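Immunomodulatory active chitinase (Trichuris suis, PDB 6G9C) probably hydrolyses and binds chitin as a presumably secreted parasite chitinase, and has immunomodulatory activity in inflammatory lung disease. Local coordinates at residues E227-P235 against P273-L281; V314-R324 against L335-D346. All coordinates share one frame; numbering follows the deposited sequence.

Interaction 1 of 2, residues E227-P235 against P273-L281; sequences ETQTGINSP and PTYGRGWTL. With EDO (1,2-ethanediol), chain D.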
ATOM      1  N   GLU A 227      -2.869  35.862  26.028  1.00 35.07           N
ATOM      2  CA  GLU A 227      -2.182  36.678  27.019  1.00 40.10           C
ATOM      3  C   GLU A 227      -2.061  38.122  26.552  1.00 43.80           C
ATOM      4  O   GLU A 227      -1.925  38.399  25.356  1.00 39.55           O
ATOM      5  CB  GLU A 227      -0.792  36.111  27.307  1.00 38.45           C
ATOM      6  CG  GLU A 227      -0.839  34.757  27.984  1.00 40.03           C
ATOM      7  CD  GLU A 227       0.475  34.038  27.915  1.00 41.11           C
ATOM      8  OE1 GLU A 227       1.076  34.026  26.817  1.00 38.00           O
ATOM      9  OE2 GLU A 227       0.902  33.482  28.953  1.00 42.10           O
ATOM     10  N   THR A 228      -2.092  39.046  27.520  1.00 41.52           N
ATOM     11  CA  THR A 228      -2.034  40.481  27.264  1.00 39.96           C
ATOM     12  C   THR A 228      -0.615  41.008  27.039  1.00 37.38           C
ATOM     13  O   THR A 228      -0.432  42.230  27.012  1.00 38.73           O
ATOM     14  CB  THR A 228      -2.683  41.248  28.427  1.00 45.22           C
ATOM     15  OG1 THR A 228      -1.928  41.025  29.627  1.00 42.91           O
ATOM     16  CG2 THR A 228      -4.125  40.774  28.652  1.00 43.43           C
ATOM     17  N   GLN A 229       0.382  40.133  26.897  1.00 36.51           N
ATOM     18  CA  GLN A 229       1.743  40.556  26.582  1.00 36.76           C
ATOM     19  C   GLN A 229       2.435  39.477  25.760  1.00 36.95           C
ATOM     20  O   GLN A 229       2.068  38.298  25.810  1.00 37.82           O
ATOM     21  CB  GLN A 229       2.562  40.836  27.839  1.00 46.02           C
ATOM     22  CG  GLN A 229       2.879  39.587  28.625  1.00 54.32           C
ATOM     23  CD  GLN A 229       3.256  39.891  30.054  1.00 68.06           C
ATOM     24  OE1 GLN A 229       2.399  40.211  30.879  1.00 74.63           O
ATOM     25  NE2 GLN A 229       4.547  39.796  30.359  1.00 70.04           N
ATOM     26  N   THR A 230       3.464  39.890  25.023  1.00 35.16           N
ATOM     27  CA  THR A 230       4.152  38.954  24.139  1.00 32.35           C
ATOM     28  C   THR A 230       4.964  37.939  24.931  1.00 32.36           C
ATOM     29  O   THR A 230       5.433  38.211  26.038  1.00 34.24           O
ATOM     30  CB  THR A 230       5.089  39.685  23.172  1.00 28.40           C
ATOM     31  OG1 THR A 230       6.145  40.306  23.918  1.00 34.06           O
ATOM     32  CG2 THR A 230       4.329  40.736  22.361  1.00 35.74           C
ATOM     33  N   GLY A 231       5.152  36.767  24.325  1.00 31.46           N
ATOM     34  CA  GLY A 231       5.871  35.675  24.955  1.00 29.31           C
ATOM     35  C   GLY A 231       6.220  34.639  23.909  1.00 29.54           C
ATOM     36  O   GLY A 231       5.897  34.787  22.727  1.00 32.11           O
ATOM     37  N   ILE A 232       6.886  33.575  24.362  1.00 30.22           N
ATOM     38  CA  ILE A 232       7.522  32.601  23.473  1.00 26.83           C
ATOM     39  C   ILE A 232       6.626  31.381  23.322  1.00 30.40           C
ATOM     40  O   ILE A 232       6.256  30.744  24.320  1.00 30.40           O
ATOM     41  CB  ILE A 232       8.902  32.185  24.006  1.00 32.15           C
ATOM     42  CG1 ILE A 232       9.768  33.417  24.307  1.00 35.59           C
ATOM     43  CG2 ILE A 232       9.595  31.294  22.994  1.00 26.55           C
ATOM     44  CD1 ILE A 232      10.043  34.274  23.093  1.00 41.98           C
ATOM     45  N   ASN A 233       6.306  31.031  22.074  1.00 29.22           N
ATOM     46  CA  ASN A 233       5.442  29.882  21.815  1.00 28.36           C
ATOM     47  C   ASN A 233       6.042  28.592  22.380  1.00 28.72           C
ATOM     48  O   ASN A 233       5.368  27.836  23.090  1.00 27.66           O
ATOM     49  CB  ASN A 233       5.187  29.760  20.309  1.00 26.37           C
ATOM     50  CG  ASN A 233       4.235  28.610  19.961  1.00 28.70           C
ATOM     51  OD1 ASN A 233       3.208  28.422  20.615  1.00 29.93           O
ATOM     52  ND2 ASN A 233       4.580  27.842  18.933  1.00 26.62           N
ATOM     53  N   SER A 234       7.314  28.335  22.106  1.00 26.10           N
ATOM     54  CA  SER A 234       7.941  27.064  22.478  1.00 25.69           C
ATOM     55  C   SER A 234       9.399  27.310  22.816  1.00 30.61           C
ATOM     56  O   SER A 234      10.304  27.024  22.017  1.00 31.36           O
ATOM     57  CB  SER A 234       7.789  26.036  21.352  1.00 29.90           C
ATOM     58  OG  SER A 234       8.277  24.753  21.720  1.00 31.70           O
ATOM     59  N   PRO A 235       9.677  27.868  23.995  1.00 27.86           N
ATOM     60  CA  PRO A 235      11.070  28.105  24.375  1.00 29.11           C
ATOM     61  C   PRO A 235      11.742  26.796  24.729  1.00 32.99           C
ATOM     62  O   PRO A 235      11.147  25.930  25.377  1.00 33.53           O
ATOM     63  CB  PRO A 235      10.960  29.023  25.597  1.00 33.80           C
ATOM     64  CG  PRO A 235       9.626  28.684  26.210  1.00 32.29           C
ATOM     65  CD  PRO A 235       8.726  28.243  25.069  1.00 25.70           C
ATOM     66  N   PRO A 273       7.096  22.981  16.773  1.00 24.61           N
ATOM     67  CA  PRO A 273       6.107  23.724  15.981  1.00 22.41           C
ATOM     68  C   PRO A 273       6.743  24.315  14.733  1.00 26.18           C
ATOM     69  O   PRO A 273       7.848  24.853  14.789  1.00 29.95           O
ATOM     70  CB  PRO A 273       5.666  24.840  16.933  1.00 24.70           C
ATOM     71  CG  PRO A 273       6.864  25.067  17.810  1.00 26.57           C
ATOM     72  CD  PRO A 273       7.567  23.747  17.944  1.00 28.25           C
ATOM     73  N   THR A 274       6.027  24.246  13.605  1.00 24.09           N
ATOM     74  CA  THR A 274       6.456  24.970  12.402  1.00 22.10           C
ATOM     75  C   THR A 274       5.593  26.196  12.149  1.00 27.64           C
ATOM     76  O   THR A 274       5.696  26.812  11.074  1.00 27.97           O
ATOM     77  CB  THR A 274       6.446  24.062  11.169  1.00 26.05           C
ATOM     78  OG1 THR A 274       5.161  23.443  11.036  1.00 26.82           O
ATOM     79  CG2 THR A 274       7.534  22.996  11.270  1.00 26.40           C
ATOM     80  N   TYR A 275       4.736  26.550  13.108  1.00 22.15           N
ATOM     81  CA  TYR A 275       3.956  27.776  13.134  1.00 23.35           C
ATOM     82  C   TYR A 275       4.475  28.666  14.253  1.00 25.33           C
ATOM     83  O   TYR A 275       5.276  28.248  15.101  1.00 28.29           O
ATOM     84  CB  TYR A 275       2.461  27.498  13.353  1.00 23.72           C
ATOM     85  CG  TYR A 275       2.239  26.924  14.737  1.00 25.03           C
ATOM     86  CD1 TYR A 275       2.492  25.583  14.986  1.00 25.40           C
ATOM     87  CD2 TYR A 275       1.880  27.737  15.802  1.00 26.07           C
ATOM     88  CE1 TYR A 275       2.344  25.041  16.269  1.00 23.19           C
ATOM     89  CE2 TYR A 275       1.732  27.211  17.086  1.00 26.35           C
ATOM     90  CZ  TYR A 275       1.977  25.866  17.304  1.00 26.71           C
ATOM     91  OH  TYR A 275       1.853  25.348  18.557  1.00 29.61           O
ATOM     92  N   GLY A 276       3.998  29.915  14.237  1.00 24.15           N
ATOM     93  CA  GLY A 276       4.243  30.839  15.321  1.00 27.86           C
ATOM     94  C   GLY A 276       2.932  31.433  15.814  1.00 27.24           C
ATOM     95  O   GLY A 276       1.865  31.208  15.233  1.00 25.97           O
ATOM     96  N   ARG A 277       3.035  32.203  16.899  1.00 24.41           N
ATOM     97  CA  ARG A 277       1.886  32.877  17.493  1.00 24.71           C
ATOM     98  C   ARG A 277       2.183  34.357  17.603  1.00 27.92           C
ATOM     99  O   ARG A 277       3.337  34.760  17.785  1.00 28.52           O
ATOM    100  CB  ARG A 277       1.536  32.328  18.875  1.00 25.55           C
ATOM    101  CG  ARG A 277       1.108  30.875  18.836  1.00 27.46           C
ATOM    102  CD  ARG A 277       0.401  30.414  20.105  1.00 26.50           C
ATOM    103  NE  ARG A 277      -0.176  29.095  19.848  1.00 28.17           N
ATOM    104  CZ  ARG A 277      -1.354  28.892  19.273  1.00 32.10           C
ATOM    105  NH1 ARG A 277      -2.128  29.922  18.949  1.00 28.95           N
ATOM    106  NH2 ARG A 277      -1.767  27.650  19.046  1.00 30.76           N
ATOM    107  N   GLY A 278       1.136  35.164  17.502  1.00 29.35           N
ATOM    108  CA  GLY A 278       1.309  36.582  17.264  1.00 26.82           C
ATOM    109  C   GLY A 278       0.366  37.450  18.067  1.00 32.24           C
ATOM    110  O   GLY A 278      -0.728  37.034  18.458  1.00 32.24           O
ATOM    111  N   TRP A 279       0.804  38.688  18.270  1.00 30.95           N
ATOM    112  CA  TRP A 279       0.070  39.740  18.956  1.00 34.15           C
ATOM    113  C   TRP A 279       0.070  41.014  18.115  1.00 36.52           C
ATOM    114  O   TRP A 279       0.927  41.217  17.250  1.00 33.71           O
ATOM    115  CB  TRP A 279       0.707  40.080  20.302  1.00 28.80           C
ATOM    116  CG  TRP A 279       0.640  39.015  21.370  1.00 32.83           C
ATOM    117  CD1 TRP A 279      -0.219  38.972  22.437  1.00 36.38           C
ATOM    118  CD2 TRP A 279       1.508  37.882  21.507  1.00 31.86           C
ATOM    119  NE1 TRP A 279       0.051  37.867  23.217  1.00 32.18           N
ATOM    120  CE2 TRP A 279       1.110  37.188  22.669  1.00 29.74           C
ATOM    121  CE3 TRP A 279       2.583  37.389  20.759  1.00 34.28           C
ATOM    122  CZ2 TRP A 279       1.743  36.025  23.094  1.00 32.67           C
ATOM    123  CZ3 TRP A 279       3.211  36.233  21.185  1.00 29.57           C
ATOM    124  CH2 TRP A 279       2.778  35.560  22.341  1.00 29.41           C
ATOM    125  N   THR A 280      -0.881  41.903  18.415  1.00 35.77           N
ATOM    126  CA  THR A 280      -0.796  43.304  18.015  1.00 38.62           C
ATOM    127  C   THR A 280      -0.309  44.085  19.229  1.00 43.06           C
ATOM    128  O   THR A 280      -0.939  44.040  20.292  1.00 45.43           O
ATOM    129  CB  THR A 280      -2.146  43.835  17.527  1.00 37.41           C
ATOM    130  OG1 THR A 280      -2.566  43.084  16.380  1.00 40.25           O
ATOM    131  CG2 THR A 280      -2.055  45.309  17.172  1.00 41.53           C
ATOM    132  N   LEU A 281       0.825  44.759  19.082  1.00 40.98           N
ATOM    133  CA  LEU A 281       1.429  45.468  20.199  1.00 41.09           C
ATOM    134  C   LEU A 281       0.585  46.671  20.601  1.00 45.12           C
ATOM    135  O   LEU A 281      -0.009  47.345  19.752  1.00 43.44           O
ATOM    136  CB  LEU A 281       2.834  45.938  19.826  1.00 34.72           C
ATOM    137  CG  LEU A 281       3.844  44.837  19.493  1.00 35.42           C
ATOM    138  CD1 LEU A 281       5.075  45.446  18.858  1.00 37.27           C
ATOM    139  CD2 LEU A 281       4.209  44.082  20.759  1.00 35.60           C
TER
HETATM  140  C1  EDO D 502      -1.356  22.148  17.823  1.00 39.17           C
HETATM  141  O1  EDO D 502      -2.036  21.626  18.958  1.00 35.44           O
HETATM  142  C2  EDO D 502      -0.830  23.551  18.117  1.00 33.02           C
HETATM  143  O2  EDO D 502      -1.881  24.375  18.628  1.00 33.74           O
HETATM  144  O   HOH W   1       6.822  28.568  17.348  1.00 27.67           O
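The indole of W279 meets the loop 227-235 on one face and along an edge. T230 lies over that face, its CA 3.7 Å from the centroid of the six-membered ring and 7° off the normal, a CH-pi contact; Q229 O sits above the same face, nearer the rim. At the edge, W279 NE1 donates to E227 O over 3.0 Å at a bent 139°, the acceptor in the ring plane but the donor above the carbonyl plane.

The amide of N233 is turned steeply against two other flat groups. Its ND2 comes obliquely to the Y275 ring, 3.5 Å from CE2, and donates to a water that bonds Y275 O, while its OD1 lies at the edge of the R277 guanidinium, 3.5 Å from NE. With CG anti to the backbone N (chi1 -177°), the amide reaches strand 268-281 and spans the two side chains.

The loop after barrel strand 214-218 packs on strand 268-281 where this extends beyond the family 18 TIM barrel. D221, just after strand 214-218, ties the polar ends together: R277 NE makes a salt bridge to it, Y275 OH bonds the same carboxylate, and D221 N serves N233 OD1. A 1,2-ethanediol, probably from the crystallisation liquor, is held by D221 and, weakly, by R277 NH2.

One end joins a ring to a polar backbone, probably at some cost, since G231 O, buried 3.2 Å from W279 CH2, has no hydrogen-bonding partner in the model; at the other, a shared carboxylate probably balances the arginine's charge.

Interaction 2 of 2, residues V314-R324 against L335-D346; sequences VCQKLSSGAKR and LVQGNQWFSYDD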
ATOM      1  N   VAL A 314       6.120  33.769   7.730  1.00 32.00           N
ATOM      2  CA  VAL A 314       7.217  34.544   8.312  1.00 28.50           C
ATOM      3  C   VAL A 314       8.255  34.861   7.244  1.00 30.20           C
ATOM      4  O   VAL A 314       8.759  35.988   7.158  1.00 31.97           O
ATOM      5  CB  VAL A 314       7.850  33.792   9.499  1.00 29.74           C
ATOM      6  CG1 VAL A 314       9.184  34.463   9.901  1.00 28.64           C
ATOM      7  CG2 VAL A 314       6.860  33.708  10.685  1.00 24.66           C
ATOM      8  N   CYS A 315       8.592  33.876   6.408  1.00 29.52           N
ATOM      9  CA  CYS A 315       9.546  34.133   5.335  1.00 30.68           C
ATOM     10  C   CYS A 315       9.067  35.262   4.433  1.00 37.10           C
ATOM     11  O   CYS A 315       9.858  36.136   4.043  1.00 34.92           O
ATOM     12  CB  CYS A 315       9.765  32.855   4.529  1.00 37.29           C
ATOM     13  SG  CYS A 315      10.937  31.729   5.294  1.00 40.61           S
ATOM     14  N   GLN A 316       7.777  35.250   4.082  1.00 36.67           N
ATOM     15  CA  GLN A 316       7.204  36.319   3.266  1.00 34.26           C
ATOM     16  C   GLN A 316       7.367  37.674   3.947  1.00 38.85           C
ATOM     17  O   GLN A 316       7.677  38.673   3.290  1.00 43.15           O
ATOM     18  CB  GLN A 316       5.730  36.014   2.985  1.00 35.76           C
ATOM     19  CG  GLN A 316       5.050  36.881   1.930  1.00 53.34           C
ATOM     20  CD  GLN A 316       3.780  36.235   1.371  1.00 63.40           C
ATOM     21  OE1 GLN A 316       3.747  35.787   0.222  1.00 64.14           O
ATOM     22  NE2 GLN A 316       2.731  36.186   2.187  1.00 69.15           N
ATOM     23  N   LYS A 317       7.182  37.730   5.268  1.00 32.28           N
ATOM     24  CA  LYS A 317       7.334  39.010   5.964  1.00 33.28           C
ATOM     25  C   LYS A 317       8.795  39.425   6.099  1.00 35.11           C
ATOM     26  O   LYS A 317       9.108  40.620   6.023  1.00 39.84           O
ATOM     27  CB  LYS A 317       6.662  38.940   7.338  1.00 32.88           C
ATOM     28  CG  LYS A 317       5.142  38.860   7.267  1.00 37.55           C
ATOM     29  CD  LYS A 317       4.529  38.890   8.658  1.00 41.94           C
ATOM     30  CE  LYS A 317       3.011  38.946   8.586  1.00 39.32           C
ATOM     31  NZ  LYS A 317       2.554  40.076   7.719  1.00 35.23           N
ATOM     32  N   LEU A 318       9.704  38.465   6.267  1.00 31.04           N
ATOM     33  CA  LEU A 318      11.128  38.790   6.243  1.00 32.85           C
ATOM     34  C   LEU A 318      11.532  39.412   4.908  1.00 40.41           C
ATOM     35  O   LEU A 318      12.313  40.373   4.865  1.00 40.77           O
ATOM     36  CB  LEU A 318      11.948  37.526   6.517  1.00 35.68           C
ATOM     37  CG  LEU A 318      11.960  37.119   7.989  1.00 40.43           C
ATOM     38  CD1 LEU A 318      12.612  35.757   8.168  1.00 34.51           C
ATOM     39  CD2 LEU A 318      12.677  38.190   8.785  1.00 41.08           C
ATOM     40  N   SER A 319      11.005  38.879   3.802  1.00 40.50           N
ATOM     41  CA  SER A 319      11.263  39.481   2.500  1.00 43.61           C
ATOM     42  C   SER A 319      10.721  40.899   2.415  1.00 52.27           C
ATOM     43  O   SER A 319      11.284  41.732   1.695  1.00 54.14           O
ATOM     44  CB  SER A 319      10.657  38.618   1.396  1.00 42.75           C
ATOM     45  OG  SER A 319      11.200  37.316   1.441  1.00 54.68           O
ATOM     46  N   SER A 320       9.636  41.191   3.129  1.00 45.50           N
ATOM     47  CA  SER A 320       9.013  42.508   3.126  1.00 44.92           C
ATOM     48  C   SER A 320       9.633  43.460   4.142  1.00 49.64           C
ATOM     49  O   SER A 320       9.095  44.550   4.357  1.00 55.91           O
ATOM     50  CB  SER A 320       7.512  42.385   3.392  1.00 55.31           C
ATOM     51  OG  SER A 320       6.882  41.627   2.377  1.00 59.39           O
ATOM     52  N   GLY A 321      10.735  43.078   4.775  1.00 44.30           N
ATOM     53  CA  GLY A 321      11.428  43.984   5.662  1.00 47.52           C
ATOM     54  C   GLY A 321      11.099  43.856   7.131  1.00 40.29           C
ATOM     55  O   GLY A 321      11.455  44.752   7.899  1.00 42.39           O
ATOM     56  N   ALA A 322      10.438  42.779   7.552  1.00 39.40           N
ATOM     57  CA  ALA A 322      10.234  42.545   8.971  1.00 35.25           C
ATOM     58  C   ALA A 322      11.568  42.329   9.681  1.00 38.13           C
ATOM     59  O   ALA A 322      12.550  41.874   9.089  1.00 40.96           O
ATOM     60  CB  ALA A 322       9.317  41.337   9.191  1.00 38.36           C
ATOM     61  N   LYS A 323      11.598  42.655  10.966  1.00 34.22           N
ATOM     62  CA  LYS A 323      12.804  42.543  11.776  1.00 37.13           C
ATOM     63  C   LYS A 323      12.779  41.232  12.548  1.00 34.78           C
ATOM     64  O   LYS A 323      11.795  40.925  13.229  1.00 32.80           O
ATOM     65  CB  LYS A 323      12.928  43.718  12.747  1.00 43.68           C
ATOM     66  CG  LYS A 323      14.118  43.609  13.702  1.00 62.49           C
ATOM     67  CD  LYS A 323      14.190  44.786  14.683  1.00 65.79           C
ATOM     68  CE  LYS A 323      12.854  45.007  15.381  1.00 69.18           C
ATOM     69  NZ  LYS A 323      12.943  45.844  16.611  1.00 68.84           N
ATOM     70  N   ARG A 324      13.858  40.466  12.439  1.00 34.67           N
ATOM     71  CA  ARG A 324      14.039  39.248  13.211  1.00 32.38           C
ATOM     72  C   ARG A 324      14.960  39.532  14.392  1.00 34.60           C
ATOM     73  O   ARG A 324      15.979  40.214  14.244  1.00 35.77           O
ATOM     74  CB  ARG A 324      14.629  38.150  12.320  1.00 34.37           C
ATOM     75  CG  ARG A 324      15.060  36.888  13.044  1.00 33.42           C
ATOM     76  CD  ARG A 324      15.638  35.893  12.059  1.00 32.26           C
ATOM     77  NE  ARG A 324      15.966  34.604  12.658  1.00 29.72           N
ATOM     78  CZ  ARG A 324      17.114  34.351  13.283  1.00 34.26           C
ATOM     79  NH1 ARG A 324      18.026  35.313  13.408  1.00 32.61           N
ATOM     80  NH2 ARG A 324      17.349  33.142  13.780  1.00 31.15           N
ATOM     81  N   LEU A 335       9.646  37.932  15.585  1.00 30.96           N
ATOM     82  CA  LEU A 335       9.518  38.776  14.405  1.00 29.52           C
ATOM     83  C   LEU A 335       8.696  40.001  14.765  1.00 32.59           C
ATOM     84  O   LEU A 335       7.657  39.883  15.429  1.00 35.85           O
ATOM     85  CB  LEU A 335       8.844  38.006  13.263  1.00 29.62           C
ATOM     86  CG  LEU A 335       8.958  38.665  11.892  1.00 35.96           C
ATOM     87  CD1 LEU A 335      10.304  38.307  11.304  1.00 38.77           C
ATOM     88  CD2 LEU A 335       7.845  38.222  10.969  1.00 40.71           C
ATOM     89  N   VAL A 336       9.166  41.169  14.347  1.00 29.15           N
ATOM     90  CA  VAL A 336       8.452  42.423  14.558  1.00 27.35           C
ATOM     91  C   VAL A 336       8.262  43.096  13.208  1.00 37.02           C
ATOM     92  O   VAL A 336       9.227  43.258  12.448  1.00 38.20           O
ATOM     93  CB  VAL A 336       9.201  43.357  15.524  1.00 32.81           C
ATOM     94  CG1 VAL A 336       8.329  44.560  15.856  1.00 38.26           C
ATOM     95  CG2 VAL A 336       9.611  42.611  16.787  1.00 35.52           C
ATOM     96  N   GLN A 337       7.025  43.504  12.919  1.00 34.40           N
ATOM     97  CA  GLN A 337       6.713  44.241  11.692  1.00 37.92           C
ATOM     98  C   GLN A 337       5.642  45.266  12.049  1.00 33.63           C
ATOM     99  O   GLN A 337       4.463  44.914  12.163  1.00 34.09           O
ATOM    100  CB  GLN A 337       6.245  43.288  10.601  1.00 41.21           C
ATOM    101  CG  GLN A 337       5.985  43.912   9.245  1.00 42.51           C
ATOM    102  CD  GLN A 337       5.310  42.925   8.299  1.00 46.53           C
ATOM    103  OE1 GLN A 337       4.263  42.347   8.619  1.00 47.30           O
ATOM    104  NE2 GLN A 337       5.912  42.716   7.144  1.00 49.13           N
ATOM    105  N   GLY A 338       6.055  46.520  12.236  1.00 36.75           N
ATOM    106  CA  GLY A 338       5.113  47.525  12.710  1.00 39.11           C
ATOM    107  C   GLY A 338       4.656  47.157  14.108  1.00 37.38           C
ATOM    108  O   GLY A 338       5.475  46.920  15.004  1.00 41.41           O
ATOM    109  N   ASN A 339       3.339  47.075  14.311  1.00 39.30           N
ATOM    110  CA  ASN A 339       2.796  46.676  15.606  1.00 43.35           C
ATOM    111  C   ASN A 339       2.449  45.193  15.661  1.00 39.33           C
ATOM    112  O   ASN A 339       1.723  44.761  16.562  1.00 39.93           O
ATOM    113  CB  ASN A 339       1.580  47.534  15.974  1.00 44.08           C
ATOM    114  CG  ASN A 339       0.402  47.344  15.035  1.00 44.52           C
ATOM    115  OD1 ASN A 339       0.411  46.485  14.153  1.00 43.50           O
ATOM    116  ND2 ASN A 339      -0.632  48.162  15.226  1.00 47.49           N
ATOM    117  N   GLN A 340       2.956  44.402  14.719  1.00 37.30           N
ATOM    118  CA  GLN A 340       2.752  42.962  14.712  1.00 33.04           C
ATOM    119  C   GLN A 340       4.001  42.261  15.241  1.00 35.68           C
ATOM    120  O   GLN A 340       5.118  42.556  14.805  1.00 34.49           O
ATOM    121  CB  GLN A 340       2.414  42.468  13.303  1.00 34.96           C
ATOM    122  CG  GLN A 340       1.194  43.144  12.674  1.00 35.49           C
ATOM    123  CD  GLN A 340      -0.100  42.799  13.405  1.00 38.28           C
ATOM    124  OE1 GLN A 340      -0.644  41.703  13.241  1.00 38.07           O
ATOM    125  NE2 GLN A 340      -0.601  43.737  14.208  1.00 38.85           N
ATOM    126  N   TRP A 341       3.803  41.333  16.176  1.00 31.18           N
ATOM    127  CA  TRP A 341       4.886  40.685  16.914  1.00 32.97           C
ATOM    128  C   TRP A 341       4.605  39.193  16.955  1.00 34.50           C
ATOM    129  O   TRP A 341       3.523  38.783  17.386  1.00 32.55           O
ATOM    130  CB  TRP A 341       4.967  41.259  18.330  1.00 33.27           C
ATOM    131  CG  TRP A 341       6.195  40.961  19.100  1.00 32.06           C
ATOM    132  CD1 TRP A 341       7.209  41.834  19.377  1.00 31.70           C
ATOM    133  CD2 TRP A 341       6.529  39.733  19.765  1.00 30.72           C
ATOM    134  NE1 TRP A 341       8.167  41.218  20.143  1.00 34.02           N
ATOM    135  CE2 TRP A 341       7.772  39.932  20.404  1.00 31.78           C
ATOM    136  CE3 TRP A 341       5.901  38.487  19.881  1.00 31.67           C
ATOM    137  CZ2 TRP A 341       8.403  38.928  21.144  1.00 34.50           C
ATOM    138  CZ3 TRP A 341       6.537  37.481  20.614  1.00 31.84           C
ATOM    139  CH2 TRP A 341       7.774  37.715  21.240  1.00 30.20           C
ATOM    140  N   PHE A 342       5.570  38.373  16.520  1.00 27.19           N
ATOM    141  CA  PHE A 342       5.354  36.934  16.463  1.00 28.32           C
ATOM    142  C   PHE A 342       6.513  36.207  17.118  1.00 30.29           C
ATOM    143  O   PHE A 342       7.675  36.511  16.842  1.00 29.73           O
ATOM    144  CB  PHE A 342       5.224  36.420  15.025  1.00 28.87           C
ATOM    145  CG  PHE A 342       4.189  37.118  14.201  1.00 28.81           C
ATOM    146  CD1 PHE A 342       4.517  38.249  13.456  1.00 31.15           C
ATOM    147  CD2 PHE A 342       2.904  36.600  14.103  1.00 31.07           C
ATOM    148  CE1 PHE A 342       3.561  38.883  12.678  1.00 33.12           C
ATOM    149  CE2 PHE A 342       1.946  37.233  13.311  1.00 30.57           C
ATOM    150  CZ  PHE A 342       2.274  38.359  12.606  1.00 31.76           C
ATOM    151  N   SER A 343       6.199  35.229  17.952  1.00 27.21           N
ATOM    152  CA  SER A 343       7.183  34.243  18.367  1.00 27.61           C
ATOM    153  C   SER A 343       7.052  33.031  17.450  1.00 29.53           C
ATOM    154  O   SER A 343       5.942  32.559  17.204  1.00 30.45           O
ATOM    155  CB  SER A 343       6.953  33.845  19.825  1.00 28.72           C
ATOM    156  OG  SER A 343       7.559  32.594  20.105  1.00 28.33           O
ATOM    157  N   TYR A 344       8.164  32.531  16.931  1.00 27.06           N
ATOM    158  CA  TYR A 344       8.063  31.445  15.965  1.00 23.98           C
ATOM    159  C   TYR A 344       9.285  30.549  16.109  1.00 28.47           C
ATOM    160  O   TYR A 344      10.101  30.730  17.011  1.00 27.03           O
ATOM    161  CB  TYR A 344       7.917  31.976  14.525  1.00 27.17           C
ATOM    162  CG  TYR A 344       9.129  32.688  13.956  1.00 27.03           C
ATOM    163  CD1 TYR A 344       9.483  33.969  14.386  1.00 26.90           C
ATOM    164  CD2 TYR A 344       9.902  32.094  12.955  1.00 26.43           C
ATOM    165  CE1 TYR A 344      10.583  34.627  13.849  1.00 27.13           C
ATOM    166  CE2 TYR A 344      11.009  32.748  12.412  1.00 27.30           C
ATOM    167  CZ  TYR A 344      11.349  34.007  12.870  1.00 28.22           C
ATOM    168  OH  TYR A 344      12.440  34.660  12.324  1.00 25.94           O
ATOM    169  N   ASP A 345       9.378  29.548  15.234  1.00 25.88           N
ATOM    170  CA  ASP A 345      10.540  28.668  15.190  1.00 26.30           C
ATOM    171  C   ASP A 345      11.120  28.636  13.782  1.00 27.46           C
ATOM    172  O   ASP A 345      10.399  28.760  12.785  1.00 26.95           O
ATOM    173  CB  ASP A 345      10.177  27.246  15.666  1.00 26.56           C
ATOM    174  CG  ASP A 345      10.253  27.119  17.184  1.00 33.58           C
ATOM    175  OD1 ASP A 345       9.256  27.463  17.857  1.00 28.33           O
ATOM    176  OD2 ASP A 345      11.321  26.712  17.695  1.00 30.86           O
ATOM    177  N   ASP A 346      12.439  28.491  13.701  1.00 29.36           N
ATOM    178  CA  ASP A 346      13.103  28.564  12.410  1.00 29.94           C
ATOM    179  C   ASP A 346      14.231  27.540  12.386  1.00 25.40           C
ATOM    180  O   ASP A 346      14.326  26.675  13.264  1.00 28.65           O
ATOM    181  CB  ASP A 346      13.562  30.006  12.131  1.00 26.68           C
ATOM    182  CG  ASP A 346      14.725  30.471  13.028  1.00 32.54           C
ATOM    183  OD1 ASP A 346      15.133  29.747  13.965  1.00 32.01           O
ATOM    184  OD2 ASP A 346      15.243  31.590  12.773  1.00 33.53           O
TER
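V314, L318 and A322 press on L335 and Y344 where helix 311-319 packs on the antiparallel strands 323-327, 332-337 and 340-343, with Y344 just past the last. In family 18 enzymes of the chitotriosidase type, such a helix and strands belong to the small alpha/beta insertion that rises beside the TIM barrel.

The packed side is apolar. V314 CG1 sits over one face of the Y344 ring, 3.8 Å from its centroid, in a CH-pi contact. L335, with its CG anti to the backbone N (chi1 -166°), spreads its two methyl branches under the helix: CD1 meets L318 CD2 at 3.5 Å, tighter than usual for two carbons, and CD2 touches K317 CB. A322 CB closes on L335 CG at 3.8 Å. The chain has by then left the helix through a Schellman motif, with G321 at the C-prime position, and at once enters the hairpin, where K323 and V336 form a hydrogen-bonded pair: K323 N to V336 O and V336 N to K323 O are both 2.9 Å. Behind the helix, C315 is disulfide-linked to C380.

Toward solvent the contact thins to long polar chains. K317 runs across Q337, and a bend at its last torsion (chi4 -53°) brings NZ within 3.0 Å of Q337 OE1, in the carbonyl plane and on a lone pair. K323 is exposed and lies alongside V336, pointing the same way, its CE 4.0 Å from V336 CB.

R324 instead stays extended past the Y344 hydroxyl to D346, whose side chain also N-caps helix 347-360. The guanidinium and carboxylate are nearly coplanar, and both R324 NE and NH2 donate to the single oxygen D346 OD2, NH2 over 2.8 Å on its syn lone pair.

The two contacts lie on opposite faces of the antiparallel pair 268-281 and 340-343, with centres about 12 Å apart. Interaction 1 is the buried one, where a loop from the barrel meets the strand as it runs out of it; interaction 2 is farther from the chain centre and only partly buried. They join directly: L281 N probably bonds N339 O, and N233 N probably bonds S343 OG. Chemistry follows position. Near the barrel, an indole meets backbone carbonyls, while D221 gathers an arginine, a tyrosine and an asparagine; in the outer layer, aliphatic helix-on-sheet packing is bordered by a salt bridge and a lysine-glutamine bond.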